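Local coordinates for uncharacterized protein (Pyrobaculum aerophilum, PDB 2ZYZ) that is probably the structural, non-catalytic subunit of an archaeal splicing endonuclease and may take part in binding nucleic acid, at residues C[55-61]-C[84-90]. Numbering follows the deposited sequence.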
loop_
_atom_site.group_PDB
_atom_site.type_symbol
_atom_site.label_atom_id
_atom_site.label_comp_id
_atom_site.label_asym_id
_atom_site.label_seq_id
_atom_site.Cartn_x
_atom_site.Cartn_y
_atom_site.Cartn_z
ATOM N N ARG C 55 25.498 -8.961 16.963
ATOM C CA ARG C 55 25.687 -7.810 16.097
ATOM C C ARG C 55 24.744 -7.795 14.925
ATOM O O ARG C 55 24.528 -8.787 14.304
ATOM C CB ARG C 55 27.107 -7.755 15.577
ATOM C CG ARG C 55 28.119 -7.897 16.659
ATOM C CD ARG C 55 29.455 -7.458 16.261
ATOM N NE ARG C 55 30.259 -7.069 17.401
ATOM C CZ ARG C 55 31.569 -6.854 17.304
ATOM N NH1 ARG C 55 32.251 -6.512 18.355
ATOM N NH2 ARG C 55 32.173 -6.951 16.139
ATOM N N TYR C 56 24.216 -6.619 14.637
ATOM C CA TYR C 56 23.353 -6.421 13.501
ATOM C C TYR C 56 23.897 -5.347 12.566
ATOM O O TYR C 56 24.548 -4.478 12.985
ATOM C CB TYR C 56 21.977 -5.967 13.957
ATOM C CG TYR C 56 21.228 -6.804 14.988
ATOM C CD1 TYR C 56 21.422 -6.588 16.308
ATOM C CD2 TYR C 56 20.284 -7.714 14.628
ATOM C CE1 TYR C 56 20.791 -7.265 17.215
ATOM C CE2 TYR C 56 19.622 -8.421 15.572
ATOM C CZ TYR C 56 19.881 -8.169 16.876
ATOM O OH TYR C 56 19.255 -8.792 17.926
ATOM N N LEU C 57 23.546 -5.438 11.308
ATOM C CA LEU C 57 23.813 -4.401 10.383
ATOM C C LEU C 57 22.584 -3.549 10.210
ATOM O O LEU C 57 21.591 -4.041 9.781
ATOM C CB LEU C 57 24.256 -4.974 9.057
ATOM C CG LEU C 57 24.646 -4.044 7.927
ATOM C CD1 LEU C 57 25.878 -3.317 8.277
ATOM C CD2 LEU C 57 24.827 -4.817 6.693
ATOM N N PHE C 58 22.689 -2.281 10.576
ATOM C CA PHE C 58 21.608 -1.335 10.499
ATOM C C PHE C 58 21.700 -0.486 9.240
ATOM O O PHE C 58 22.769 -0.032 8.887
ATOM C CB PHE C 58 21.564 -0.436 11.704
ATOM C CG PHE C 58 21.083 -1.099 12.929
ATOM C CD1 PHE C 58 21.940 -1.787 13.702
ATOM C CD2 PHE C 58 19.765 -1.022 13.312
ATOM C CE1 PHE C 58 21.484 -2.397 14.838
ATOM C CE2 PHE C 58 19.324 -1.638 14.425
ATOM C CZ PHE C 58 20.187 -2.321 15.186
ATOM N N TYR C 59 20.541 -0.229 8.644
ATOM C CA TYR C 59 20.429 0.681 7.523
ATOM C C TYR C 59 19.302 1.657 7.807
ATOM O O TYR C 59 18.205 1.265 8.081
ATOM C CB TYR C 59 20.203 -0.084 6.225
ATOM C CG TYR C 59 20.079 0.762 5.000
ATOM C CD1 TYR C 59 21.048 1.639 4.654
ATOM C CD2 TYR C 59 18.991 0.667 4.189
ATOM C CE1 TYR C 59 20.950 2.389 3.570
ATOM C CE2 TYR C 59 18.880 1.444 3.091
ATOM C CZ TYR C 59 19.871 2.297 2.798
ATOM O OH TYR C 59 19.755 3.050 1.735
ATOM N N VAL C 60 19.588 2.942 7.758
ATOM C CA VAL C 60 18.657 3.940 8.173
ATOM C C VAL C 60 17.871 4.412 6.954
ATOM O O VAL C 60 18.468 4.744 5.990
ATOM C CB VAL C 60 19.369 5.173 8.793
ATOM C CG1 VAL C 60 18.440 6.242 9.018
ATOM C CG2 VAL C 60 20.035 4.813 10.039
ATOM N N MET C 61 16.551 4.431 7.050
ATOM C CA MET C 61 15.680 4.915 6.019
ATOM C C MET C 61 14.798 6.025 6.545
ATOM O O MET C 61 14.036 5.820 7.425
ATOM C CB MET C 61 14.814 3.774 5.489
ATOM C CG MET C 61 15.616 2.726 4.860
ATOM S SD MET C 61 14.704 1.382 4.143
ATOM C CE MET C 61 13.827 2.142 2.823
ATOM N N MET C 84 25.684 -11.207 9.464
ATOM C CA MET C 84 24.899 -10.492 10.466
ATOM C C MET C 84 23.467 -10.260 9.956
ATOM O O MET C 84 23.307 -9.963 8.830
ATOM C CB MET C 84 25.526 -9.124 10.739
ATOM C CG MET C 84 26.794 -9.176 11.470
ATOM S SD MET C 84 27.509 -7.577 11.710
ATOM C CE MET C 84 28.801 -7.940 12.770
ATOM N N PRO C 85 22.458 -10.354 10.797
ATOM C CA PRO C 85 21.149 -9.934 10.345
ATOM C C PRO C 85 21.068 -8.457 10.068
ATOM O O PRO C 85 21.758 -7.696 10.702
ATOM C CB PRO C 85 20.250 -10.255 11.508
ATOM C CG PRO C 85 21.102 -10.307 12.627
ATOM C CD PRO C 85 22.384 -10.788 12.190
ATOM N N VAL C 86 20.182 -8.095 9.157
ATOM C CA VAL C 86 19.993 -6.709 8.721
ATOM C C VAL C 86 18.715 -6.135 9.334
ATOM O O VAL C 86 17.709 -6.782 9.354
ATOM C CB VAL C 86 19.941 -6.608 7.189
ATOM C CG1 VAL C 86 19.801 -5.202 6.714
ATOM C CG2 VAL C 86 21.150 -7.224 6.601
ATOM N N VAL C 87 18.801 -4.934 9.850
ATOM C CA VAL C 87 17.695 -4.233 10.458
ATOM C C VAL C 87 17.590 -2.907 9.743
ATOM O O VAL C 87 18.544 -2.213 9.614
ATOM C CB VAL C 87 17.889 -3.980 11.963
ATOM C CG1 VAL C 87 16.733 -3.268 12.563
ATOM C CG2 VAL C 87 18.069 -5.256 12.689
ATOM N N LEU C 88 16.410 -2.605 9.271
ATOM C CA LEU C 88 16.101 -1.312 8.708
ATOM C C LEU C 88 15.584 -0.403 9.799
ATOM O O LEU C 88 14.649 -0.699 10.424
ATOM C CB LEU C 88 15.051 -1.432 7.613
ATOM C CG LEU C 88 15.432 -2.352 6.486
ATOM C CD1 LEU C 88 14.339 -2.587 5.508
ATOM C CD2 LEU C 88 16.732 -2.028 5.879
ATOM N N ALA C 89 16.223 0.726 9.988
ATOM C CA ALA C 89 15.777 1.645 10.976
ATOM C C ALA C 89 14.983 2.721 10.266
ATOM O O ALA C 89 15.537 3.501 9.604
ATOM C CB ALA C 89 16.949 2.259 11.666
ATOM N N LEU C 90 13.684 2.733 10.463
ATOM C CA LEU C 90 12.817 3.664 9.770
ATOM C C LEU C 90 12.547 4.903 10.590
ATOM O O LEU C 90 12.104 4.790 11.672
ATOM C CB LEU C 90 11.498 3.010 9.438
ATOM C CG LEU C 90 11.573 1.605 8.846
ATOM C CD1 LEU C 90 10.257 1.046 8.605
ATOM C CD2 LEU C 90 12.355 1.480 7.702
#
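Residues 55-61 and 84-90 run side by side as parallel strands, twisted against each other by 26°, and five backbone hydrogen bonds zigzag from Pro85 O to Leu57 N, from Leu57 O to Val87 N and onward to the bond from Met61 N to Ala89 O (2.9 Å). Leu57 and Tyr59 each spend both N-H and C=O on residues 84-90. Pro85, just before the strand, has no N-H to give but needs only its carbonyl here.

On one face Val87 touches two rings of the neighbouring strand. With CG1 anti to the backbone N (chi1 -180°), that methyl lies 3.6 Å from CE2 of Phe58, whose ring runs alongside; CG2 sits over a face of the same ring and also reaches Tyr56 CD2 obliquely, at 3.8 Å. A beta-branched residue also favours the extended backbone. Pro85 CG meets the Tyr56 ring obliquely, 3.4 Å from CD2. Further along, Ala89 sets a small methyl beside Val60 and against Tyr99.

The other face carries Leu57 with Val86, apolar and buried towards helix 69-81, then Tyr59, whose ring edge receives Leu88 CD2 in its plane, 3.9 Å from CD2 of the tyrosine. Leu88 CD1 also approaches Met61 SD, and Leu90 CD2 rests against Met61 CB. At the start of the pairing, Met84, extended beyond CG, brings its CE to 3.3 Å from Arg55 CB and near CD; Arg55 NE forms a salt bridge with Glu51.

A chain of another protein packs on Phe58, Met61, Leu88 and Leu90. Within this beta-alpha-beta unit, helix 69-81 connects strands 55-62 and 86-91 and covers Leu57, Tyr59 and Val86. Strand 47-51 flanks residues 55-61, with Phe48 nearly parallel to the Phe58 ring, and strand 97-104 flanks residues 84-90, bringing Tyr99 against Val87.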